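Local structure of serine protease inhibitor 2 (Anopheles gambiae, 3PZF) at residues N111-D116 with T178-I183; Q146-I151 with E165-D170; P202-R207 with N369-F374; K209-Q214 with I392-F397. The protein inhibits serine proteases that would otherwise activate phenoloxidases, and so holds back melanization in the mosquito haemolymph. All blocks are in the same frame, centred on the assembly; numbering follows the deposited sequence.

Contact 1: residues N111-D116 with T178-I183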
loop_
_atom_site.group_PDB
_atom_site.type_symbol
_atom_site.label_atom_id
_atom_site.label_comp_id
_atom_site.label_asym_id
_atom_site.label_seq_id
_atom_site.Cartn_x
_atom_site.Cartn_y
_atom_site.Cartn_z
ATOM N N ASN A 111 9.148 -7.369 -9.238
ATOM C CA ASN A 111 10.137 -8.224 -9.897
ATOM C C ASN A 111 10.222 -9.587 -9.210
ATOM O O ASN A 111 10.352 -9.649 -7.988
ATOM C CB ASN A 111 11.526 -7.552 -9.820
ATOM C CG ASN A 111 12.502 -8.047 -10.885
ATOM O OD1 ASN A 111 12.440 -9.194 -11.338
ATOM N ND2 ASN A 111 13.443 -7.178 -11.261
ATOM N N PHE A 112 10.184 -10.665 -9.987
ATOM C CA PHE A 112 10.634 -11.965 -9.496
ATOM C C PHE A 112 12.143 -12.064 -9.748
ATOM O O PHE A 112 12.586 -11.904 -10.874
ATOM C CB PHE A 112 10.016 -13.119 -10.258
ATOM C CG PHE A 112 8.537 -13.311 -10.045
ATOM C CD1 PHE A 112 8.070 -14.273 -9.158
ATOM C CD2 PHE A 112 7.618 -12.606 -10.811
ATOM C CE1 PHE A 112 6.694 -14.473 -9.001
ATOM C CE2 PHE A 112 6.256 -12.835 -10.675
ATOM C CZ PHE A 112 5.801 -13.774 -9.774
ATOM N N PHE A 113 12.917 -12.324 -8.705
ATOM C CA PHE A 113 14.355 -12.589 -8.846
ATOM C C PHE A 113 14.560 -14.102 -8.749
ATOM O O PHE A 113 14.346 -14.704 -7.694
ATOM C CB PHE A 113 15.132 -11.832 -7.760
ATOM C CG PHE A 113 15.071 -10.323 -7.905
ATOM C CD1 PHE A 113 15.902 -9.676 -8.806
ATOM C CD2 PHE A 113 14.153 -9.556 -7.179
ATOM C CE1 PHE A 113 15.857 -8.314 -8.963
ATOM C CE2 PHE A 113 14.105 -8.181 -7.332
ATOM C CZ PHE A 113 14.950 -7.557 -8.224
ATOM N N VAL A 114 14.972 -14.718 -9.858
ATOM C CA VAL A 114 14.869 -16.152 -10.025
ATOM C C VAL A 114 16.273 -16.702 -10.098
ATOM O O VAL A 114 17.110 -16.115 -10.769
ATOM C CB VAL A 114 14.097 -16.485 -11.326
ATOM C CG1 VAL A 114 13.966 -17.958 -11.507
ATOM C CG2 VAL A 114 12.680 -15.830 -11.295
ATOM N N ASP A 115 16.526 -17.810 -9.397
ATOM C CA ASP A 115 17.863 -18.439 -9.364
ATOM C C ASP A 115 18.306 -18.889 -10.760
ATOM O O ASP A 115 17.466 -19.144 -11.631
ATOM C CB ASP A 115 17.874 -19.636 -8.394
ATOM C CG ASP A 115 19.277 -19.957 -7.853
ATOM O OD1 ASP A 115 20.230 -19.197 -8.108
ATOM O OD2 ASP A 115 19.428 -20.977 -7.151
ATOM N N ASP A 116 19.631 -19.003 -10.950
ATOM C CA ASP A 116 20.253 -19.270 -12.248
ATOM C C ASP A 116 19.636 -20.429 -12.990
ATOM O O ASP A 116 19.484 -20.384 -14.201
ATOM C CB ASP A 116 21.738 -19.659 -12.075
ATOM C CG ASP A 116 22.625 -18.496 -11.704
ATOM O OD1 ASP A 116 22.387 -17.370 -12.194
ATOM O OD2 ASP A 116 23.582 -18.727 -10.928
ATOM N N THR A 178 12.526 -14.991 -5.237
ATOM C CA THR A 178 12.102 -13.952 -4.308
ATOM C C THR A 178 11.264 -12.972 -5.110
ATOM O O THR A 178 11.643 -12.579 -6.207
ATOM C CB THR A 178 13.287 -13.217 -3.673
ATOM O OG1 THR A 178 14.138 -14.165 -2.999
ATOM C CG2 THR A 178 12.809 -12.207 -2.635
ATOM N N LEU A 179 10.107 -12.607 -4.576
ATOM C CA LEU A 179 9.189 -11.752 -5.296
ATOM C C LEU A 179 9.223 -10.450 -4.521
ATOM O O LEU A 179 8.955 -10.455 -3.322
ATOM C CB LEU A 179 7.781 -12.355 -5.266
ATOM C CG LEU A 179 6.644 -11.523 -5.866
ATOM C CD1 LEU A 179 6.958 -11.048 -7.275
ATOM C CD2 LEU A 179 5.330 -12.330 -5.873
ATOM N N VAL A 180 9.544 -9.345 -5.195
ATOM C CA VAL A 180 9.779 -8.065 -4.514
ATOM C C VAL A 180 8.858 -7.028 -5.110
ATOM O O VAL A 180 8.736 -6.947 -6.319
ATOM C CB VAL A 180 11.245 -7.608 -4.707
ATOM C CG1 VAL A 180 11.480 -6.248 -4.029
ATOM C CG2 VAL A 180 12.190 -8.631 -4.124
ATOM N N ASN A 181 8.190 -6.252 -4.258
ATOM C CA ASN A 181 7.368 -5.160 -4.716
ATOM C C ASN A 181 7.684 -3.884 -3.944
ATOM O O ASN A 181 7.827 -3.905 -2.727
ATOM C CB ASN A 181 5.886 -5.488 -4.540
ATOM C CG ASN A 181 4.993 -4.302 -4.843
ATOM O OD1 ASN A 181 4.684 -4.011 -6.004
ATOM N ND2 ASN A 181 4.592 -3.606 -3.813
ATOM N N VAL A 182 7.785 -2.776 -4.665
ATOM C CA VAL A 182 7.957 -1.477 -4.033
ATOM C C VAL A 182 7.019 -0.481 -4.701
ATOM O O VAL A 182 6.514 -0.698 -5.799
ATOM C CB VAL A 182 9.421 -0.948 -4.097
ATOM C CG1 VAL A 182 10.364 -1.858 -3.296
ATOM C CG2 VAL A 182 9.901 -0.858 -5.535
ATOM N N ILE A 183 6.776 0.625 -4.012
ATOM C CA ILE A 183 5.882 1.645 -4.529
ATOM C C ILE A 183 6.441 2.995 -4.134
ATOM O O ILE A 183 7.107 3.113 -3.102
ATOM C CB ILE A 183 4.464 1.504 -3.979
ATOM C CG1 ILE A 183 3.535 2.502 -4.689
ATOM C CG2 ILE A 183 4.477 1.721 -2.455
ATOM C CD1 ILE A 183 2.045 2.311 -4.353
#

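Contact 2: residues Q146-I151 with E165-D170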
loop_
_atom_site.group_PDB
_atom_site.type_symbol
_atom_site.label_atom_id
_atom_site.label_comp_id
_atom_site.label_asym_id
_atom_site.label_seq_id
_atom_site.Cartn_x
_atom_site.Cartn_y
_atom_site.Cartn_z
ATOM N N GLN A 146 26.164 -10.514 -3.884
ATOM C CA GLN A 146 25.936 -9.911 -5.188
ATOM C C GLN A 146 24.441 -9.767 -5.443
ATOM O O GLN A 146 24.001 -8.755 -5.987
ATOM C CB GLN A 146 26.604 -10.747 -6.280
ATOM C CG GLN A 146 25.941 -10.707 -7.643
ATOM C CD GLN A 146 26.572 -11.708 -8.607
ATOM O OE1 GLN A 146 25.923 -12.657 -9.053
ATOM N NE2 GLN A 146 27.849 -11.504 -8.919
ATOM N N THR A 147 23.672 -10.772 -5.029
ATOM C CA THR A 147 22.231 -10.813 -5.302
ATOM C C THR A 147 21.518 -9.714 -4.524
ATOM O O THR A 147 20.684 -9.011 -5.079
ATOM C CB THR A 147 21.617 -12.189 -4.954
ATOM O OG1 THR A 147 22.288 -13.219 -5.698
ATOM C CG2 THR A 147 20.100 -12.233 -5.310
ATOM N N ALA A 148 21.862 -9.553 -3.247
ATOM C CA ALA A 148 21.285 -8.493 -2.423
ATOM C C ALA A 148 21.540 -7.127 -3.055
ATOM O O ALA A 148 20.644 -6.274 -3.104
ATOM C CB ALA A 148 21.847 -8.542 -1.010
ATOM N N ALA A 149 22.759 -6.930 -3.543
ATOM C CA ALA A 149 23.136 -5.697 -4.230
ATOM C C ALA A 149 22.266 -5.478 -5.464
ATOM O O ALA A 149 21.814 -4.364 -5.736
ATOM C CB ALA A 149 24.613 -5.747 -4.624
ATOM N N THR A 150 22.026 -6.544 -6.212
ATOM C CA THR A 150 21.234 -6.426 -7.417
ATOM C C THR A 150 19.807 -6.007 -7.059
ATOM O O THR A 150 19.261 -5.077 -7.648
ATOM C CB THR A 150 21.231 -7.734 -8.197
ATOM O OG1 THR A 150 22.571 -8.018 -8.646
ATOM C CG2 THR A 150 20.314 -7.621 -9.393
ATOM N N ILE A 151 19.212 -6.695 -6.091
ATOM C CA ILE A 151 17.845 -6.398 -5.682
ATOM C C ILE A 151 17.742 -4.979 -5.108
ATOM O O ILE A 151 16.816 -4.245 -5.427
ATOM C CB ILE A 151 17.335 -7.436 -4.664
ATOM C CG1 ILE A 151 17.205 -8.802 -5.360
ATOM C CG2 ILE A 151 15.973 -6.976 -4.063
ATOM C CD1 ILE A 151 16.957 -9.958 -4.430
ATOM N N GLU A 165 17.087 -0.013 -0.124
ATOM C CA GLU A 165 17.355 -1.426 0.101
ATOM C C GLU A 165 16.151 -2.100 0.700
ATOM O O GLU A 165 15.306 -1.463 1.338
ATOM C CB GLU A 165 18.544 -1.629 1.042
ATOM C CG GLU A 165 18.243 -1.263 2.484
ATOM C CD GLU A 165 18.296 0.239 2.720
ATOM O OE1 GLU A 165 17.471 0.768 3.508
ATOM O OE2 GLU A 165 19.181 0.889 2.121
ATOM N N ILE A 166 16.091 -3.406 0.515
ATOM C CA ILE A 166 14.973 -4.158 1.024
ATOM C C ILE A 166 15.397 -5.522 1.560
ATOM O O ILE A 166 14.682 -6.117 2.351
ATOM C CB ILE A 166 13.897 -4.297 -0.058
ATOM C CG1 ILE A 166 12.602 -4.850 0.531
ATOM C CG2 ILE A 166 14.382 -5.198 -1.199
ATOM C CD1 ILE A 166 11.408 -4.688 -0.432
ATOM N N VAL A 167 16.569 -6.013 1.165
ATOM C CA VAL A 167 17.006 -7.313 1.662
ATOM C C VAL A 167 18.473 -7.274 2.096
ATOM O O VAL A 167 19.232 -6.407 1.687
ATOM C CB VAL A 167 16.850 -8.442 0.604
ATOM C CG1 VAL A 167 15.385 -8.636 0.194
ATOM C CG2 VAL A 167 17.739 -8.168 -0.616
ATOM N N THR A 168 18.850 -8.206 2.955
ATOM C CA THR A 168 20.260 -8.433 3.277
ATOM C C THR A 168 20.617 -9.827 2.785
ATOM O O THR A 168 19.723 -10.622 2.521
ATOM C CB THR A 168 20.504 -8.364 4.794
ATOM O OG1 THR A 168 19.779 -9.419 5.436
ATOM C CG2 THR A 168 20.066 -7.010 5.356
ATOM N N PRO A 169 21.914 -10.142 2.656
ATOM C CA PRO A 169 22.246 -11.520 2.283
ATOM C C PRO A 169 21.515 -12.561 3.150
ATOM O O PRO A 169 21.092 -13.606 2.642
ATOM C CB PRO A 169 23.762 -11.579 2.498
ATOM C CG PRO A 169 24.215 -10.167 2.214
ATOM C CD PRO A 169 23.111 -9.283 2.749
ATOM N N ASP A 170 21.345 -12.264 4.436
ATOM C CA ASP A 170 20.734 -13.213 5.366
ATOM C C ASP A 170 19.265 -13.501 5.039
ATOM O O ASP A 170 18.782 -14.612 5.271
ATOM C CB ASP A 170 20.865 -12.705 6.814
ATOM C CG ASP A 170 22.229 -13.005 7.417
ATOM O OD1 ASP A 170 22.785 -14.084 7.128
ATOM O OD2 ASP A 170 22.746 -12.162 8.182
#

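Contact 3: residues P202-R207 with N369-F374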
loop_
_atom_site.group_PDB
_atom_site.type_symbol
_atom_site.label_atom_id
_atom_site.label_comp_id
_atom_site.label_asym_id
_atom_site.label_seq_id
_atom_site.Cartn_x
_atom_site.Cartn_y
_atom_site.Cartn_z
ATOM N N PRO A 202 3.046 18.504 21.609
ATOM C CA PRO A 202 2.981 17.101 22.053
ATOM C C PRO A 202 2.165 16.209 21.112
ATOM O O PRO A 202 1.273 16.691 20.361
ATOM C CB PRO A 202 2.266 17.194 23.397
ATOM C CG PRO A 202 2.579 18.596 23.880
ATOM C CD PRO A 202 2.527 19.422 22.634
ATOM N N PHE A 203 2.469 14.911 21.158
ATOM C CA PHE A 203 1.710 13.883 20.421
ATOM C C PHE A 203 1.422 12.788 21.436
ATOM O O PHE A 203 2.319 12.379 22.172
ATOM C CB PHE A 203 2.518 13.300 19.258
ATOM C CG PHE A 203 1.777 12.242 18.480
ATOM C CD1 PHE A 203 0.945 12.602 17.425
ATOM C CD2 PHE A 203 1.884 10.894 18.826
ATOM C CE1 PHE A 203 0.232 11.641 16.703
ATOM C CE2 PHE A 203 1.181 9.924 18.110
ATOM C CZ PHE A 203 0.345 10.307 17.043
ATOM N N TYR A 204 0.169 12.359 21.534
ATOM C CA TYR A 204 -0.218 11.448 22.607
ATOM C C TYR A 204 -0.312 10.036 22.102
ATOM O O TYR A 204 -1.365 9.598 21.650
ATOM C CB TYR A 204 -1.530 11.895 23.225
ATOM C CG TYR A 204 -1.381 13.271 23.805
ATOM C CD1 TYR A 204 -0.834 13.440 25.080
ATOM C CD2 TYR A 204 -1.694 14.403 23.068
ATOM C CE1 TYR A 204 -0.644 14.687 25.622
ATOM C CE2 TYR A 204 -1.510 15.693 23.621
ATOM C CZ TYR A 204 -0.970 15.812 24.902
ATOM O OH TYR A 204 -0.761 17.052 25.500
ATOM N N GLY A 205 0.795 9.318 22.187
ATOM C CA GLY A 205 0.864 7.972 21.649
ATOM C C GLY A 205 0.032 6.980 22.445
ATOM O O GLY A 205 -0.372 7.259 23.587
ATOM N N THR A 206 -0.211 5.824 21.828
ATOM C CA THR A 206 -1.100 4.789 22.362
ATOM C C THR A 206 -0.630 4.255 23.701
ATOM O O THR A 206 -1.428 4.046 24.608
ATOM C CB THR A 206 -1.197 3.579 21.406
ATOM O OG1 THR A 206 -1.870 3.962 20.196
ATOM C CG2 THR A 206 -1.951 2.438 22.077
ATOM N N ARG A 207 0.667 3.996 23.808
ATOM C CA ARG A 207 1.248 3.570 25.067
ATOM C C ARG A 207 2.331 4.559 25.490
ATOM O O ARG A 207 2.913 5.267 24.658
ATOM C CB ARG A 207 1.833 2.166 24.939
ATOM N N ASN A 369 -7.950 17.507 14.824
ATOM C CA ASN A 369 -6.637 17.759 15.419
ATOM C C ASN A 369 -5.970 16.440 15.715
ATOM O O ASN A 369 -6.222 15.833 16.761
ATOM C CB ASN A 369 -6.770 18.606 16.699
ATOM C CG ASN A 369 -5.415 18.897 17.368
ATOM O OD1 ASN A 369 -4.329 18.603 16.834
ATOM N ND2 ASN A 369 -5.482 19.472 18.566
ATOM N N ALA A 370 -5.156 15.974 14.765
ATOM C CA ALA A 370 -4.568 14.642 14.841
ATOM C C ALA A 370 -3.302 14.642 15.714
ATOM O O ALA A 370 -2.203 14.507 15.199
ATOM C CB ALA A 370 -4.217 14.130 13.416
ATOM N N ASN A 371 -3.467 14.816 17.019
ATOM C CA ASN A 371 -2.322 14.742 17.937
ATOM C C ASN A 371 -2.326 13.424 18.727
ATOM O O ASN A 371 -1.808 13.348 19.837
ATOM C CB ASN A 371 -2.320 15.954 18.865
ATOM C CG ASN A 371 -3.492 15.951 19.832
ATOM O OD1 ASN A 371 -4.438 15.170 19.687
ATOM N ND2 ASN A 371 -3.445 16.854 20.815
ATOM N N ARG A 372 -2.928 12.398 18.139
ATOM C CA ARG A 372 -2.861 11.040 18.667
ATOM C C ARG A 372 -2.882 10.076 17.468
ATOM O O ARG A 372 -3.029 10.522 16.354
ATOM C CB ARG A 372 -4.011 10.756 19.620
ATOM C CG ARG A 372 -5.345 10.954 19.021
ATOM C CD ARG A 372 -6.447 10.904 20.081
ATOM N NE ARG A 372 -7.684 11.203 19.383
ATOM C CZ ARG A 372 -8.197 12.420 19.277
ATOM N NH1 ARG A 372 -7.625 13.445 19.913
ATOM N NH2 ARG A 372 -9.292 12.608 18.565
ATOM N N PRO A 373 -2.689 8.775 17.703
ATOM C CA PRO A 373 -2.484 7.878 16.546
ATOM C C PRO A 373 -3.694 7.827 15.599
ATOM O O PRO A 373 -4.841 8.014 16.013
ATOM C CB PRO A 373 -2.264 6.504 17.199
ATOM C CG PRO A 373 -1.543 6.840 18.493
ATOM C CD PRO A 373 -2.321 8.121 18.971
ATOM N N PHE A 374 -3.415 7.612 14.322
ATOM C CA PHE A 374 -4.488 7.598 13.326
ATOM C C PHE A 374 -4.114 6.715 12.173
ATOM O O PHE A 374 -2.958 6.307 12.046
ATOM C CB PHE A 374 -4.764 9.031 12.837
ATOM C CG PHE A 374 -3.556 9.740 12.252
ATOM C CD1 PHE A 374 -2.749 10.559 13.060
ATOM C CD2 PHE A 374 -3.256 9.636 10.902
ATOM C CE1 PHE A 374 -1.684 11.238 12.532
ATOM C CE2 PHE A 374 -2.175 10.315 10.353
ATOM C CZ PHE A 374 -1.365 11.117 11.191
HETATM O O HOH W 1 -0.887 18.471 20.658
#

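Contact 4: residues K209-Q214 with I392-F397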
loop_
_atom_site.group_PDB
_atom_site.type_symbol
_atom_site.label_atom_id
_atom_site.label_comp_id
_atom_site.label_asym_id
_atom_site.label_seq_id
_atom_site.Cartn_x
_atom_site.Cartn_y
_atom_site.Cartn_z
ATOM N N LYS A 209 4.354 7.641 27.836
ATOM C CA LYS A 209 4.218 9.089 27.934
ATOM C C LYS A 209 4.190 9.742 26.549
ATOM O O LYS A 209 4.626 9.149 25.558
ATOM C CB LYS A 209 5.384 9.655 28.756
ATOM C CG LYS A 209 5.382 9.223 30.223
ATOM C CD LYS A 209 4.736 10.264 31.125
ATOM N N PRO A 210 3.664 10.973 26.478
ATOM C CA PRO A 210 3.586 11.708 25.211
ATOM C C PRO A 210 4.953 11.903 24.575
ATOM O O PRO A 210 5.965 11.946 25.276
ATOM C CB PRO A 210 3.027 13.068 25.635
ATOM C CG PRO A 210 2.283 12.798 26.901
ATOM C CD PRO A 210 3.053 11.720 27.591
ATOM N N THR A 211 4.966 12.001 23.255
ATOM C CA THR A 211 6.148 12.370 22.493
ATOM C C THR A 211 5.898 13.785 21.944
ATOM O O THR A 211 4.980 14.463 22.395
ATOM C CB THR A 211 6.398 11.370 21.376
ATOM O OG1 THR A 211 5.187 11.169 20.616
ATOM C CG2 THR A 211 6.841 10.039 21.969
ATOM N N ASN A 212 6.740 14.252 21.033
ATOM C CA ASN A 212 6.505 15.533 20.378
ATOM C C ASN A 212 6.519 15.344 18.881
ATOM O O ASN A 212 7.121 14.404 18.403
ATOM C CB ASN A 212 7.600 16.535 20.781
ATOM C CG ASN A 212 7.530 16.894 22.241
ATOM O OD1 ASN A 212 6.585 17.537 22.670
ATOM N ND2 ASN A 212 8.531 16.473 23.014
ATOM N N ALA A 213 5.842 16.229 18.155
ATOM C CA ALA A 213 5.821 16.173 16.706
ATOM C C ALA A 213 5.854 17.571 16.108
ATOM O O ALA A 213 5.576 18.539 16.803
ATOM C CB ALA A 213 4.556 15.434 16.230
ATOM N N GLN A 214 6.167 17.676 14.814
ATOM C CA GLN A 214 6.092 18.956 14.108
ATOM C C GLN A 214 4.788 18.989 13.353
ATOM O O GLN A 214 4.516 18.084 12.588
ATOM C CB GLN A 214 7.209 19.070 13.080
ATOM C CG GLN A 214 8.598 19.085 13.694
ATOM C CD GLN A 214 9.616 19.584 12.699
ATOM O OE1 GLN A 214 9.673 20.779 12.402
ATOM N NE2 GLN A 214 10.384 18.672 12.139
ATOM N N ILE A 392 -0.112 5.925 11.901
ATOM C CA ILE A 392 0.914 6.696 12.589
ATOM C C ILE A 392 0.773 6.403 14.066
ATOM O O ILE A 392 -0.264 6.660 14.647
ATOM C CB ILE A 392 0.692 8.191 12.330
ATOM C CG1 ILE A 392 0.920 8.501 10.848
ATOM C CG2 ILE A 392 1.607 9.067 13.203
ATOM C CD1 ILE A 392 2.323 8.073 10.331
ATOM N N GLU A 393 1.811 5.830 14.669
ATOM C CA GLU A 393 1.868 5.655 16.122
ATOM C C GLU A 393 2.815 6.676 16.781
ATOM O O GLU A 393 2.677 7.002 17.969
ATOM C CB GLU A 393 2.385 4.243 16.425
ATOM C CG GLU A 393 1.466 3.115 16.008
ATOM C CD GLU A 393 0.319 2.886 16.970
ATOM O OE1 GLU A 393 0.115 3.710 17.910
ATOM O OE2 GLU A 393 -0.391 1.878 16.776
ATOM N N ASN A 394 3.761 7.199 16.004
ATOM C CA ASN A 394 4.791 8.119 16.529
ATOM C C ASN A 394 5.401 8.865 15.353
ATOM O O ASN A 394 6.371 8.380 14.735
ATOM C CB ASN A 394 5.885 7.317 17.241
ATOM C CG ASN A 394 7.033 8.203 17.794
ATOM O OD1 ASN A 394 6.994 9.429 17.717
ATOM N ND2 ASN A 394 8.057 7.561 18.335
ATOM N N PRO A 395 4.800 10.004 14.982
ATOM C CA PRO A 395 5.224 10.641 13.736
ATOM C C PRO A 395 6.576 11.290 13.862
ATOM O O PRO A 395 6.781 12.147 14.717
ATOM C CB PRO A 395 4.146 11.685 13.474
ATOM C CG PRO A 395 3.615 12.043 14.872
ATOM C CD PRO A 395 3.695 10.722 15.641
ATOM N N VAL A 396 7.495 10.871 13.002
ATOM C CA VAL A 396 8.825 11.445 12.991
ATOM C C VAL A 396 9.028 12.030 11.611
ATOM O O VAL A 396 8.706 11.396 10.601
ATOM C CB VAL A 396 9.935 10.407 13.283
ATOM C CG1 VAL A 396 11.300 11.034 13.038
ATOM C CG2 VAL A 396 9.830 9.882 14.717
ATOM N N PHE A 397 9.513 13.258 11.570
ATOM C CA PHE A 397 9.834 13.915 10.317
ATOM C C PHE A 397 11.320 14.286 10.354
ATOM O O PHE A 397 12.137 13.545 9.821
ATOM C CB PHE A 397 8.948 15.143 10.092
ATOM C CG PHE A 397 9.099 15.763 8.726
ATOM C CD1 PHE A 397 8.423 15.234 7.632
ATOM C CD2 PHE A 397 9.870 16.906 8.546
ATOM C CE1 PHE A 397 8.550 15.802 6.376
ATOM C CE2 PHE A 397 10.002 17.483 7.296
ATOM C CZ PHE A 397 9.343 16.927 6.200
ATOM O OXT PHE A 397 11.766 15.285 10.920
HETATM O O HOH W 2 5.837 11.814 18.214
HETATM O O HOH W 3 8.633 13.347 16.221
#

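Contact 1: residues N111-D116 with T178-I183
T178 faces F113 in a hydrogen-bonded antiparallel pair. Its O takes the amide of F113 at 2.8 Å from F113 N, a nearly straight bond, and its own N is bonded to F113 O. At the same place Y141 binds both T178 OG1 and F113 O through its hydroxyl, so the polar end of T178 is spoken for outside the pair. L179, next along, stands opposite F112 in a non-hydrogen-bonded pair. With CG anti to the backbone N (chi1 174°), L179 lies alongside the ring and sets CD1 3.6 Å from the centroid of the F112 ring, only 1° off the normal: a CH-pi contact centred squarely on one face. V180 then pairs with N111 through two bonds, V180 N to N111 O at 2.9 Å and N111 N to V180 O at 3.0 Å. Its CG2 meets the F113 ring at the edge rather than the face, 3.7 Å from F113 CD2. The pair lies within the serpin's central sheet, with a helix packing on each face. Helix 45-58 packs against F112 and L179, helix 144-158 against F113 and V180, with W154 edge-to-face to F113, while strand 134-139 flanks the far edge of strand 105-115 in parallel.

Contact 2: residues Q146-I151 with E165-D170
A148 and P169 mark the closest backbone approach, their CA atoms 5.7 Å apart, where helix 144-158 rests on the chain that returns from it toward strand 177-188, at P169, where a short 3-10 segment begins. The methyl CB of A148 points toward this returning chain and touches P169 CD at 4.0 Å. Two residues earlier, V167 presents CG2, which lies 4.0 Å from A148 CA and 4.1 Å from I151 CG2. With CG1 anti to the carbonyl carbon (chi1 -62°), CG2 falls between the backbone N and that carbon, and from there it fits between A148 and I151, one helical turn apart in the groove they frame. I151 crosses V167 at about a right angle. Its CG2 branch does double duty, since it also meets I166 CG2 at 3.7 Å, the closest pair here. In the serpin fold this helix, helix F of the family, lies over the central sheet, and the linker to the next strand runs back between the two; I166 and V167 accordingly also pack on F334 of strand 332-341. Apolar side-chain groups carry most of the contact, and no hydrogen bond crosses it. N152 holds I166 N and V167 O, and K336 on strand 332-341 holds E165 O. Dispersion therefore fills the interface, while polar fixing is left to neighbours outside it.

Contact 3: residues P202-R207 with N369-F374
F203 and the R372-P373 peptide form the tight half of this contact. The F203 ring, carried across by CG anti to the backbone N (chi1 180°), packs against the chain at R372-P373, with F203 CZ 3.3 Å from R372 C. N371 O sits above one face of the ring, offset toward its rim. That same oxygen receives the amide of the next residue, Y204 N to N371 O at 2.8 Å and almost linear at 173°, the one direct hydrogen bond between the segments. P373 closes the packed side: its CD is 3.2 Å from Y204 O and its CG 3.4 Å from T206 OG1, a hydroxyl whose hydrogen-bonding partner is E393. R372 leads its extended chain away from the 202-207 segment to P251 O, beside L250 and P253. One cost remains in the buried part: A370, at the centre of an inverse gamma turn, has its O enclosed near the F203 ring edge with no hydrogen-bonding partner in the model. The other half is looser and wetter. Y204, an exposed residue, offers the edge of its ring to the N371 amide, ND2 lying in the ring plane 3.6 Å from Y204 CE2. ND2 donates to a water, 3.0 Å from N371 ND2, which in turn donates to P202 O. One direct bond and one water bridge thus join the end of strand 200-203 to the link between strands 366-369 and 374-380.

Contact 4: residues K209-Q214 with I392-F397
T211 and N394 approach each other without bonding directly, and the T211 side chain explains how. Its CB lies 4.2 Å from N394 OD1. From CB, a chi1 of 50° places OG1 between the backbone N and the carbonyl carbon, facing N394, yet the gap from T211 OG1 to N394 OD1 is still 3.8 Å. A water fills it: OG1 donates to this water at 2.6 Å from T211 OG1, and the water passes its own protons to N394 OD1 and to N212 O. F203 O is a weak competing acceptor for the T211 proton. A second water repeats the device further along, donating both to N212 O at 2.9 Å and to P395 O at 2.7 Å from that oxygen. N212 O is therefore gripped by two waters. Beside these polar bridges, the buried methyl of A213 meets the P395 ring, A213 CB to P395 CG 3.8 Å, the sole apolar touch of the pair. At the C-terminal residue F397, Q214 brings NE2 to the ring edge near its plane, the amide and ring lying 72° apart. Both segments find backbone partners on strand 277-295, Q214 with K287 and V396 with K289, and N40 holds N394 N. The interface is thus a hydrated seam: waters bridge T211, N212, N394 and P395, one alanine-proline touch is dry, and the C-terminal segment also has partners elsewhere.

How the contacts relate
The four contacts fall into two touching pairs at distant parts of the serpin fold. Contacts 1 and 2 have centres 11 Å apart and interlock where I151 CG1 lies 3.6 Å from F113 CD2, so the helix that covers its own return loop also covers the sheet. Contacts 3 and 4, 7 Å between centres, share the strand pair 200-203 with 211-227 and a probable hydrogen bond from F203 N to T211 O at 2.8 Å. Contacts 1 and 3 are 37 Å apart, centre to centre. Strand 177-188 of contact 1 also pairs with residues 345-346 of the hinge region, which is required for peptidase binding; the inferred reactive bond K359-F360 is not modelled.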